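Phosphoenolpyruvate-protein phosphotransferase (Coxiella burnetii, PDB 3TRC) probably transfers a phosphoryl group from phosphoenolpyruvate to a histidine side chain of an acceptor protein, with the present chain forming its GAF domain. Local coordinates at residues R11-E16 with L27-V32; N18-P21 with Q25-K28; E36-D41 with A146-L151; E125-L130 with E158-R163. One frame throughout, in Å; residues are numbered along the deposited sequence. Where two conformers were deposited one is given.

Contact 1: residues R11-E16 with L27-V32; sequences RQITQE and LKLVVV
The carboxylate of Glu16, whose hydrocarbon stem rests on Leu29, is gripped from within its own helix and from the facing one. OE1 forms a salt bridge with Arg33, one turn further along helix 23-37, while OE2 accepts a weak bond from Gln12 NE2 at 3.3 Å. The salt bridge should limit the rotation of the acid and would be expected to stabilise its charge; Gln12 adds at most a weak restraint. Nearer the backbone the contact turns apolar. Glu16 CB lies 3.4 Å from Leu29 CD1, a tight approach, and the same methyl is equally close to Glu16 O. The other branch, Leu29 CD2, reaches Ile13 CG1 at 3.8 Å. With CG placed opposite the backbone N (chi1 171°), Leu29 projects its forked end into the groove between Ile13 and Glu16, residues on successive turns. Deeper in, the end of Ile13, in one of its two deposited conformers, crosses Val30 at about a right angle, CD1 standing 4.0 Å from Val30 CG2. The local axes run nearly antiparallel at 162°, 10.4 Å apart. Helices 3-19 and 23-37 thus pair as a hairpin: Val30 leans on Leu155 of helix 142-164, whereas Leu27 and Val31 pack against strands 42-49 and 54-61.

Contact 2: residues N18-P21 with Q25-K28; sequences NAAP and QALK
Ala20 and Ala26 meet methyl to methyl where helix 3-19 gives way to helix 23-37, and apolar packing of this kind supplies the direct contact. Ala20 CB sits 3.9 Å from Ala26 CB, and the same methyl comes within 3.8 Å of Ala26 N, so it covers backbone as well as side chain. Because both residues are alanines, the main chains can draw close: their CA atoms are 5.4 Å apart. The extended backbone of Ala20 (psi 139°) takes the chain out of the preceding helix and leaves its CB directed at the new one.

A second apolar patch lies at the surface, where Pro21 and the aliphatic part of Gln25 meet. Pro21 CD is 4.0 Å from Gln25 CB, and Pro21 CG approaches Gln25 CG at 4.2 Å, ring and stem crossing at a slant. Gln25 bends at its second torsion (chi2 -64°), which turns its amide aside while the two methylenes stay against the proline. Packing also places the turn in the assembly, since Asn18, just before it, lies on His154 of helix 142-164 and on Ile153 of the second subunit.

Polar interaction enters indirectly. No hydrogen bond joins the two segments; instead Asn22, in the intervening turn, accepts one at OD1 from Gln25 N in the first turn of helix 23-37.

The chemistry implies that the residues leaving helix 3-19 pack on the start of helix 23-37 by apolar contact, without directional bonds between them.

Contact 3: residues E36-D41 with A146-L151; sequences EALPAD and AFCVTL
Leu38 contributes the most surface, dividing its two methyls between Phe147 and Cys148 on helix 142-164. CD2 meets the aromatic ring at Phe147 CD2, 3.9 Å away, approaching it obliquely. CD1 reaches the thiol, 4.1 Å from Cys148 SG. Although Leu38 leaves its backbone at a slant to the helix, its first torsion (chi1 -79°, CG opposite the carbonyl carbon) swings the fork across, and chi2 sets how the methyls divide.

Phe147 answers with a ring swung opposite its backbone N (chi1 168°), out from the helix toward the arriving segment. Ile9 and Leu10 of helix 3-19 and Leu34 of helix 23-37 also touch it, so side chains of two further helices meet the ring. Cys148 faces the sheet instead, its side chain lying on Leu116, Ile118 and Ile132.

The chain turns at this point, with a cis peptide bond between Leu38 and Pro39, and a disulfide joining Cys35 to Cys43 spans the turn. Asp41 then pairs with Gln133 through the backbone as the sheet begins. Leu38 thus joins the end of helix 23-37 to helix 142-164, and helices packed on one face of an antiparallel sheet are consistent with the GAF fold.

Contact 4: residues E125-L130 with E158-R163; sequences ELLGIL and EIAHAR
A classic beta bulge in the antiparallel sheet of the GAF domain sets up this contact: Leu127 and Gly128 both face Ile120 of strand 114-122, and Leu127 carries its side chain from the bulge to helix 142-164. The strand and helix segments run at 122° to each other, with axes 9.6 Å apart.

Leu127 does most of the touching. Its CD1 methyl lies against the helix, 4.0 Å from Ile159 CG2 and 4.1 Å from Ala160 CB. It is also 3.9 Å from Ala160 N, so the small alanine lets the leucine settle onto the helix backbone. The side chains of Leu127 and Ile159 run antiparallel, side by side, and Ile159 continues onto Ile47 and Leu23, linking the sheet to helix 23-37.

The other methyl, Leu127 CD2, lies 3.4 Å from Arg163 NH1, at the edge of the guanidinium group near its plane. This holds for one of two deposited conformers of the arginine. In it the chain bends at chi3 (147°) and runs counter to the leucine, while NH2 makes a weak bond to Cys48 O. The carboxylate of Glu125 stays beyond contact, its OE2 5.3 Å from Arg163 NH1, though the opposite charges may still attract. On the same helix, the ring of His161 meets that of His161 of the second subunit nearly perpendicularly.

A water lies between the two segments, 3.0 Å from Leu126 O, to which it may donate, and 3.3 Å from Arg163 NH1, a weak bond.

Contacts 1 and 2 are successive levels of one helical hairpin, their centres 7 Å apart, and contact 2 lies at its turn. Helix 142-164 ties the rest together. Leu151, in segment 146-151, reaches back to contact 1, its CD2 standing 3.8 Å from Val30 CG1 and 4.0 Å from Ile13 CD1. Contacts 3 and 4, with centres about 18 Å apart, use the two ends of that helix, while segments 18-21 and 158-163 pack together where Asn18 OD1 lies 3.6 Å from Glu158 OE2. The sodium ion lies about 12 Å from the Leu127 side chain; Leu126 and Ile129 nonetheless touch Tyr55, one of its ligands. Residues of all four segment pairs also meet the second subunit.

Contact 1: residues R11-E16 with L27-V32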
loop_
_atom_site.group_PDB
_atom_site.type_symbol
_atom_site.label_atom_id
_atom_site.label_comp_id
_atom_site.label_asym_id
_atom_site.label_seq_id
_atom_site.Cartn_x
_atom_site.Cartn_y
_atom_site.Cartn_z
ATOM N N ARG A 11 -1.961 -0.865 -7.068
ATOM C CA ARG A 11 -2.607 -2.144 -6.833
ATOM C C ARG A 11 -1.703 -3.293 -7.277
ATOM O O ARG A 11 -1.470 -4.236 -6.524
ATOM C CB ARG A 11 -3.941 -2.190 -7.581
ATOM C CG ARG A 11 -4.838 -3.357 -7.223
ATOM C CD ARG A 11 -6.029 -3.396 -8.168
ATOM N NE ARG A 11 -5.605 -3.510 -9.563
ATOM C CZ ARG A 11 -6.336 -3.122 -10.603
ATOM N NH1 ARG A 11 -7.532 -2.584 -10.411
ATOM N NH2 ARG A 11 -5.868 -3.264 -11.837
ATOM N N GLN A 12 -1.181 -3.196 -8.497
ATOM C CA GLN A 12 -0.338 -4.244 -9.067
ATOM C C GLN A 12 1.017 -4.375 -8.365
ATOM O O GLN A 12 1.476 -5.488 -8.100
ATOM C CB GLN A 12 -0.139 -4.018 -10.572
ATOM C CG GLN A 12 0.926 -4.907 -11.218
ATOM C CD GLN A 12 0.482 -6.355 -11.396
ATOM O OE1 GLN A 12 -0.703 -6.674 -11.294
ATOM N NE2 GLN A 12 1.439 -7.236 -11.666
ATOM N N ILE A 13 1.654 -3.246 -8.065
ATOM C CA ILE A 13 2.972 -3.284 -7.437
ATOM C C ILE A 13 2.911 -3.678 -5.961
ATOM O O ILE A 13 3.812 -4.342 -5.458
ATOM C CB ILE A 13 3.736 -1.955 -7.597
ATOM C CG1 ILE A 13 5.184 -2.118 -7.146
ATOM C CG2 ILE A 13 3.065 -0.843 -6.801
ATOM C CD1 ILE A 13 6.063 -0.946 -7.513
ATOM N N THR A 14 1.854 -3.264 -5.269
ATOM C CA THR A 14 1.675 -3.631 -3.866
ATOM C C THR A 14 1.571 -5.152 -3.814
ATOM O O THR A 14 2.147 -5.803 -2.943
ATOM C CB THR A 14 0.415 -2.979 -3.255
ATOM O OG1 THR A 14 0.495 -1.553 -3.403
ATOM C CG2 THR A 14 0.295 -3.312 -1.774
ATOM N N GLN A 15 0.839 -5.698 -4.782
ATOM C CA GLN A 15 0.711 -7.138 -4.975
ATOM C C GLN A 15 2.070 -7.799 -5.178
ATOM O O GLN A 15 2.412 -8.767 -4.500
ATOM C CB GLN A 15 -0.158 -7.413 -6.202
ATOM C CG GLN A 15 -0.420 -8.877 -6.464
ATOM C CD GLN A 15 -1.627 -9.380 -5.708
ATOM O OE1 GLN A 15 -1.538 -9.711 -4.526
ATOM N NE2 GLN A 15 -2.770 -9.429 -6.383
ATOM N N GLU A 16 2.838 -7.274 -6.125
ATOM C CA GLU A 16 4.137 -7.847 -6.455
ATOM C C GLU A 16 5.150 -7.746 -5.309
ATOM O O GLU A 16 5.928 -8.670 -5.085
ATOM C CB GLU A 16 4.698 -7.217 -7.736
ATOM C CG GLU A 16 4.036 -7.705 -9.022
ATOM C CD GLU A 16 4.692 -7.136 -10.272
ATOM O OE1 GLU A 16 5.234 -6.013 -10.209
ATOM O OE2 GLU A 16 4.674 -7.815 -11.319
ATOM N N LEU A 27 12.926 -4.731 -3.768
ATOM C CA LEU A 27 13.546 -3.466 -4.137
ATOM C C LEU A 27 13.808 -3.418 -5.636
ATOM O O LEU A 27 13.564 -2.405 -6.288
ATOM C CB LEU A 27 14.859 -3.271 -3.372
ATOM C CG LEU A 27 14.748 -3.309 -1.845
ATOM C CD1 LEU A 27 16.096 -3.005 -1.198
ATOM C CD2 LEU A 27 13.686 -2.340 -1.367
ATOM N N LYS A 28 14.302 -4.522 -6.183
ATOM C CA LYS A 28 14.655 -4.548 -7.598
ATOM C C LYS A 28 13.401 -4.450 -8.459
ATOM O O LYS A 28 13.410 -3.837 -9.526
ATOM C CB LYS A 28 15.471 -5.798 -7.930
ATOM C CG LYS A 28 16.768 -5.868 -7.141
ATOM C CD LYS A 28 17.814 -6.740 -7.804
ATOM C CE LYS A 28 19.150 -6.574 -7.091
ATOM N NZ LYS A 28 19.417 -5.139 -6.757
ATOM N N LEU A 29 12.320 -5.043 -7.969
ATOM C CA LEU A 29 11.037 -5.024 -8.655
ATOM C C LEU A 29 10.511 -3.598 -8.722
ATOM O O LEU A 29 10.050 -3.130 -9.768
ATOM C CB LEU A 29 10.067 -5.923 -7.886
ATOM C CG LEU A 29 8.573 -6.029 -8.165
ATOM C CD1 LEU A 29 8.034 -7.214 -7.378
ATOM C CD2 LEU A 29 7.837 -4.757 -7.785
ATOM N N VAL A 30 10.600 -2.903 -7.595
ATOM C CA VAL A 30 10.106 -1.538 -7.487
ATOM C C VAL A 30 10.800 -0.555 -8.440
ATOM O O VAL A 30 10.131 0.198 -9.141
ATOM C CB VAL A 30 10.166 -1.049 -6.025
ATOM C CG1 VAL A 30 9.892 0.442 -5.942
ATOM C CG2 VAL A 30 9.173 -1.843 -5.174
ATOM N N VAL A 31 12.133 -0.560 -8.494
ATOM C CA VAL A 31 12.811 0.410 -9.349
ATOM C C VAL A 31 12.483 0.186 -10.831
ATOM O O VAL A 31 12.352 1.139 -11.605
ATOM C CB VAL A 31 14.344 0.451 -9.099
ATOM C CG1 VAL A 31 14.624 0.792 -7.645
ATOM C CG2 VAL A 31 15.009 -0.868 -9.483
ATOM N N VAL A 32 12.315 -1.075 -11.214
ATOM C CA VAL A 32 11.976 -1.398 -12.594
ATOM C C VAL A 32 10.542 -0.970 -12.895
ATOM O O VAL A 32 10.275 -0.326 -13.912
ATOM C CB VAL A 32 12.136 -2.905 -12.887
ATOM C CG1 VAL A 32 11.515 -3.252 -14.237
ATOM C CG2 VAL A 32 13.606 -3.297 -12.867
#

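Contact 2: residues N18-P21 with Q25-K28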
loop_
_atom_site.group_PDB
_atom_site.type_symbol
_atom_site.label_atom_id
_atom_site.label_comp_id
_atom_site.label_asym_id
_atom_site.label_seq_id
_atom_site.Cartn_x
_atom_site.Cartn_y
_atom_site.Cartn_z
ATOM N N ASN A 18 4.463 -7.644 -2.015
ATOM C CA ASN A 18 4.107 -8.593 -0.967
ATOM C C ASN A 18 4.357 -10.046 -1.366
ATOM O O ASN A 18 4.523 -10.906 -0.508
ATOM C CB ASN A 18 2.667 -8.378 -0.493
ATOM C CG ASN A 18 2.547 -7.213 0.467
ATOM O OD1 ASN A 18 3.549 -6.726 0.993
ATOM N ND2 ASN A 18 1.322 -6.767 0.709
ATOM N N ALA A 19 4.406 -10.309 -2.669
ATOM C CA ALA A 19 4.663 -11.657 -3.180
ATOM C C ALA A 19 6.152 -11.941 -3.383
ATOM O O ALA A 19 6.552 -13.082 -3.606
ATOM C CB ALA A 19 3.898 -11.893 -4.476
ATOM N N ALA A 20 6.971 -10.899 -3.313
ATOM C CA ALA A 20 8.412 -11.063 -3.455
ATOM C C ALA A 20 8.962 -11.967 -2.357
ATOM O O ALA A 20 8.569 -11.860 -1.199
ATOM C CB ALA A 20 9.104 -9.710 -3.430
ATOM N N PRO A 21 9.889 -12.859 -2.720
ATOM C CA PRO A 21 10.440 -13.843 -1.779
ATOM C C PRO A 21 11.473 -13.279 -0.796
ATOM O O PRO A 21 11.761 -13.920 0.215
ATOM C CB PRO A 21 11.078 -14.884 -2.703
ATOM C CG PRO A 21 11.400 -14.138 -3.951
ATOM C CD PRO A 21 10.372 -13.061 -4.098
ATOM N N GLN A 25 14.649 -8.730 -3.861
ATOM C CA GLN A 25 13.744 -8.881 -4.987
ATOM C C GLN A 25 12.670 -7.797 -4.987
ATOM O O GLN A 25 12.290 -7.298 -6.046
ATOM C CB GLN A 25 13.109 -10.274 -4.997
ATOM C CG GLN A 25 13.969 -11.321 -5.660
ATOM C CD GLN A 25 14.186 -11.031 -7.133
ATOM O OE1 GLN A 25 15.272 -10.626 -7.544
ATOM N NE2 GLN A 25 13.149 -11.232 -7.934
ATOM N N ALA A 26 12.182 -7.429 -3.806
ATOM C CA ALA A 26 11.162 -6.388 -3.720
ATOM C C ALA A 26 11.713 -5.053 -4.200
ATOM O O ALA A 26 11.057 -4.333 -4.951
ATOM C CB ALA A 26 10.630 -6.263 -2.304
ATOM N N LEU A 27 12.926 -4.731 -3.768
ATOM C CA LEU A 27 13.546 -3.466 -4.137
ATOM C C LEU A 27 13.808 -3.418 -5.636
ATOM O O LEU A 27 13.564 -2.405 -6.288
ATOM C CB LEU A 27 14.859 -3.271 -3.372
ATOM C CG LEU A 27 14.748 -3.309 -1.845
ATOM C CD1 LEU A 27 16.096 -3.005 -1.198
ATOM C CD2 LEU A 27 13.686 -2.340 -1.367
ATOM N N LYS A 28 14.302 -4.522 -6.183
ATOM C CA LYS A 28 14.655 -4.548 -7.598
ATOM C C LYS A 28 13.401 -4.450 -8.459
ATOM O O LYS A 28 13.410 -3.837 -9.526
ATOM C CB LYS A 28 15.471 -5.798 -7.930
ATOM C CG LYS A 28 16.768 -5.868 -7.141
ATOM C CD LYS A 28 17.814 -6.740 -7.804
ATOM C CE LYS A 28 19.150 -6.574 -7.091
ATOM N NZ LYS A 28 19.417 -5.139 -6.757
#

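Contact 3: residues E36-D41 with A146-L151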
loop_
_atom_site.group_PDB
_atom_site.type_symbol
_atom_site.label_atom_id
_atom_site.label_comp_id
_atom_site.label_asym_id
_atom_site.label_seq_id
_atom_site.Cartn_x
_atom_site.Cartn_y
_atom_site.Cartn_z
ATOM N N GLU A 36 8.905 1.801 -15.588
ATOM C CA GLU A 36 7.990 1.355 -16.629
ATOM C C GLU A 36 6.649 2.067 -16.554
ATOM O O GLU A 36 6.061 2.411 -17.581
ATOM C CB GLU A 36 7.740 -0.152 -16.512
ATOM C CG GLU A 36 8.924 -1.017 -16.866
ATOM C CD GLU A 36 8.667 -2.480 -16.554
ATOM O OE1 GLU A 36 7.844 -2.764 -15.657
ATOM O OE2 GLU A 36 9.285 -3.345 -17.205
ATOM N N ALA A 37 6.159 2.261 -15.332
ATOM C CA ALA A 37 4.757 2.602 -15.110
ATOM C C ALA A 37 4.443 4.096 -15.011
ATOM O O ALA A 37 3.360 4.525 -15.411
ATOM C CB ALA A 37 4.221 1.859 -13.878
ATOM N N LEU A 38 5.371 4.886 -14.481
ATOM C CA LEU A 38 5.111 6.315 -14.305
ATOM C C LEU A 38 4.839 7.064 -15.619
ATOM O O LEU A 38 3.828 7.756 -15.723
ATOM C CB LEU A 38 6.224 7.001 -13.508
ATOM C CG LEU A 38 6.175 6.803 -11.995
ATOM C CD1 LEU A 38 7.348 7.516 -11.338
ATOM C CD2 LEU A 38 4.855 7.312 -11.433
ATOM N N PRO A 39 5.742 6.956 -16.611
ATOM C CA PRO A 39 7.062 6.317 -16.574
ATOM C C PRO A 39 8.143 7.279 -16.093
ATOM O O PRO A 39 7.897 8.474 -15.926
ATOM C CB PRO A 39 7.313 5.976 -18.041
ATOM C CG PRO A 39 6.650 7.100 -18.776
ATOM C CD PRO A 39 5.411 7.437 -17.967
ATOM N N ALA A 40 9.340 6.750 -15.865
ATOM C CA ALA A 40 10.495 7.569 -15.538
ATOM C C ALA A 40 11.718 6.919 -16.170
ATOM O O ALA A 40 11.660 5.771 -16.597
ATOM C CB ALA A 40 10.670 7.684 -14.026
ATOM N N ASP A 41 12.830 7.642 -16.225
ATOM C CA ASP A 41 14.016 7.118 -16.904
ATOM C C ASP A 41 15.029 6.447 -15.986
ATOM O O ASP A 41 15.798 5.597 -16.431
ATOM C CB ASP A 41 14.675 8.207 -17.742
ATOM C CG ASP A 41 13.711 8.823 -18.722
ATOM O OD1 ASP A 41 13.105 8.068 -19.516
ATOM O OD2 ASP A 41 13.521 10.051 -18.670
ATOM N N ALA A 146 2.278 11.460 -4.894
ATOM C CA ALA A 146 1.429 10.727 -3.956
ATOM C C ALA A 146 1.620 9.216 -4.099
ATOM O O ALA A 146 1.702 8.482 -3.109
ATOM C CB ALA A 146 -0.034 11.108 -4.156
ATOM N N PHE A 147 1.695 8.756 -5.339
ATOM C CA PHE A 147 1.963 7.357 -5.627
ATOM C C PHE A 147 3.291 6.912 -5.023
ATOM O O PHE A 147 3.365 5.902 -4.323
ATOM C CB PHE A 147 1.990 7.145 -7.136
ATOM C CG PHE A 147 2.524 5.815 -7.547
ATOM C CD1 PHE A 147 1.728 4.688 -7.490
ATOM C CD2 PHE A 147 3.826 5.691 -7.991
ATOM C CE1 PHE A 147 2.222 3.462 -7.867
ATOM C CE2 PHE A 147 4.320 4.469 -8.367
ATOM C CZ PHE A 147 3.523 3.354 -8.307
ATOM N N CYS A 148 4.338 7.674 -5.299
ATOM C CA CYS A 148 5.672 7.320 -4.825
ATOM C C CYS A 148 5.796 7.387 -3.299
ATOM O O CYS A 148 6.481 6.566 -2.686
ATOM C CB CYS A 148 6.726 8.202 -5.500
ATOM S SG CYS A 148 7.018 7.877 -7.246
ATOM N N VAL A 149 5.141 8.368 -2.687
ATOM C CA VAL A 149 5.160 8.504 -1.235
ATOM C C VAL A 149 4.433 7.334 -0.588
ATOM O O VAL A 149 4.932 6.723 0.358
ATOM C CB VAL A 149 4.546 9.840 -0.780
ATOM C CG1 VAL A 149 4.253 9.818 0.717
ATOM C CG2 VAL A 149 5.475 10.986 -1.133
ATOM N N THR A 150 3.254 7.016 -1.111
ATOM C CA THR A 150 2.474 5.903 -0.591
ATOM C C THR A 150 3.269 4.612 -0.710
ATOM O O THR A 150 3.290 3.789 0.214
ATOM C CB THR A 150 1.120 5.782 -1.336
ATOM O OG1 THR A 150 0.402 7.010 -1.194
ATOM C CG2 THR A 150 0.291 4.658 -0.752
ATOM N N LEU A 151 3.953 4.449 -1.837
ATOM C CA LEU A 151 4.809 3.292 -2.066
ATOM C C LEU A 151 5.960 3.220 -1.057
ATOM O O LEU A 151 6.281 2.146 -0.545
ATOM C CB LEU A 151 5.365 3.332 -3.483
ATOM C CG LEU A 151 6.237 2.160 -3.924
ATOM C CD1 LEU A 151 5.460 0.854 -3.814
ATOM C CD2 LEU A 151 6.732 2.379 -5.342
#

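Contact 4: residues E125-L130 with E158-R163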
loop_
_atom_site.group_PDB
_atom_site.type_symbol
_atom_site.label_atom_id
_atom_site.label_comp_id
_atom_site.label_asym_id
_atom_site.label_seq_id
_atom_site.Cartn_x
_atom_site.Cartn_y
_atom_site.Cartn_z
ATOM N N GLU A 125 11.677 6.923 11.849
ATOM C CA GLU A 125 13.080 6.574 11.645
ATOM C C GLU A 125 13.407 6.490 10.154
ATOM O O GLU A 125 12.821 5.679 9.441
ATOM C CB GLU A 125 13.402 5.236 12.315
ATOM C CG GLU A 125 14.863 4.817 12.196
ATOM C CD GLU A 125 15.130 3.415 12.725
ATOM O OE1 GLU A 125 14.171 2.735 13.150
ATOM O OE2 GLU A 125 16.306 2.990 12.712
ATOM N N LEU A 126 14.341 7.318 9.690
ATOM C CA LEU A 126 14.779 7.271 8.292
ATOM C C LEU A 126 15.539 5.984 7.992
ATOM O O LEU A 126 16.548 5.690 8.631
ATOM C CB LEU A 126 15.670 8.469 7.955
ATOM C CG LEU A 126 16.111 8.553 6.493
ATOM C CD1 LEU A 126 14.935 8.987 5.625
ATOM C CD2 LEU A 126 17.295 9.500 6.322
ATOM N N LEU A 127 15.065 5.229 7.003
ATOM C CA LEU A 127 15.694 3.958 6.650
ATOM C C LEU A 127 16.386 4.011 5.297
ATOM O O LEU A 127 17.240 3.178 4.995
ATOM C CB LEU A 127 14.655 2.837 6.614
ATOM C CG LEU A 127 13.921 2.555 7.922
ATOM C CD1 LEU A 127 13.033 1.326 7.768
ATOM C CD2 LEU A 127 14.916 2.372 9.065
ATOM N N GLY A 128 15.989 4.961 4.465
ATOM C CA GLY A 128 16.566 5.044 3.141
ATOM C C GLY A 128 15.966 6.160 2.326
ATOM O O GLY A 128 15.233 7.006 2.850
ATOM N N ILE A 129 16.281 6.159 1.035
ATOM C CA ILE A 129 15.802 7.180 0.116
ATOM C C ILE A 129 15.431 6.555 -1.215
ATOM O O ILE A 129 16.161 5.713 -1.740
ATOM C CB ILE A 129 16.878 8.237 -0.167
ATOM C CG1 ILE A 129 17.535 8.712 1.132
ATOM C CG2 ILE A 129 16.276 9.404 -0.948
ATOM C CD1 ILE A 129 16.689 9.676 1.929
ATOM N N LEU A 130 14.298 6.978 -1.764
ATOM C CA LEU A 130 13.880 6.562 -3.100
ATOM C C LEU A 130 14.078 7.742 -4.045
ATOM O O LEU A 130 13.603 8.842 -3.778
ATOM C CB LEU A 130 12.410 6.131 -3.075
ATOM C CG LEU A 130 11.741 5.769 -4.403
ATOM C CD1 LEU A 130 12.323 4.469 -4.923
ATOM C CD2 LEU A 130 10.226 5.648 -4.233
ATOM N N GLU A 158 8.920 -2.984 4.586
ATOM C CA GLU A 158 9.683 -4.119 4.083
ATOM C C GLU A 158 11.134 -4.092 4.569
ATOM O O GLU A 158 11.684 -5.115 4.970
ATOM C CB GLU A 158 9.602 -4.176 2.556
ATOM C CG GLU A 158 8.169 -4.349 2.039
ATOM C CD GLU A 158 7.562 -5.690 2.429
ATOM O OE1 GLU A 158 8.230 -6.719 2.220
ATOM O OE2 GLU A 158 6.426 -5.718 2.953
ATOM N N ILE A 159 11.754 -2.917 4.545
ATOM C CA ILE A 159 13.104 -2.772 5.065
ATOM C C ILE A 159 13.164 -3.023 6.577
ATOM O O ILE A 159 14.055 -3.718 7.070
ATOM C CB ILE A 159 13.675 -1.383 4.727
ATOM C CG1 ILE A 159 13.732 -1.216 3.204
ATOM C CG2 ILE A 159 15.041 -1.186 5.378
ATOM C CD1 ILE A 159 14.146 0.176 2.734
ATOM N N ALA A 160 12.210 -2.462 7.309
ATOM C CA ALA A 160 12.166 -2.667 8.752
ATOM C C ALA A 160 12.003 -4.144 9.097
ATOM O O ALA A 160 12.613 -4.647 10.045
ATOM C CB ALA A 160 11.052 -1.841 9.373
ATOM N N HIS A 161 11.175 -4.843 8.325
ATOM C CA HIS A 161 10.922 -6.255 8.577
ATOM C C HIS A 161 12.181 -7.076 8.319
ATOM O O HIS A 161 12.525 -7.959 9.103
ATOM C CB HIS A 161 9.761 -6.757 7.714
ATOM C CG HIS A 161 9.426 -8.200 7.930
ATOM N ND1 HIS A 161 9.634 -9.165 6.968
ATOM C CD2 HIS A 161 8.905 -8.843 9.001
ATOM C CE1 HIS A 161 9.250 -10.341 7.435
ATOM N NE2 HIS A 161 8.803 -10.172 8.667
ATOM N N ALA A 162 12.868 -6.774 7.220
ATOM C CA ALA A 162 14.125 -7.443 6.895
ATOM C C ALA A 162 15.162 -7.247 7.998
ATOM O O ALA A 162 15.848 -8.191 8.391
ATOM C CB ALA A 162 14.667 -6.938 5.568
ATOM N N ARG A 163 15.275 -6.017 8.490
ATOM C CA ARG A 163 16.198 -5.710 9.574
ATOM C C ARG A 163 15.846 -6.490 10.834
ATOM O O ARG A 163 16.718 -7.058 11.492
ATOM C CB ARG A 163 16.208 -4.208 9.866
ATOM C CG ARG A 163 16.826 -3.383 8.760
ATOM C CD ARG A 163 17.228 -1.998 9.230
ATOM N NE ARG A 163 18.424 -1.539 8.531
ATOM C CZ ARG A 163 18.580 -0.324 8.021
ATOM N NH1 ARG A 163 17.612 0.575 8.126
ATOM N NH2 ARG A 163 19.708 -0.006 7.401
HETATM O O HOH W 1 18.532 3.514 9.239
#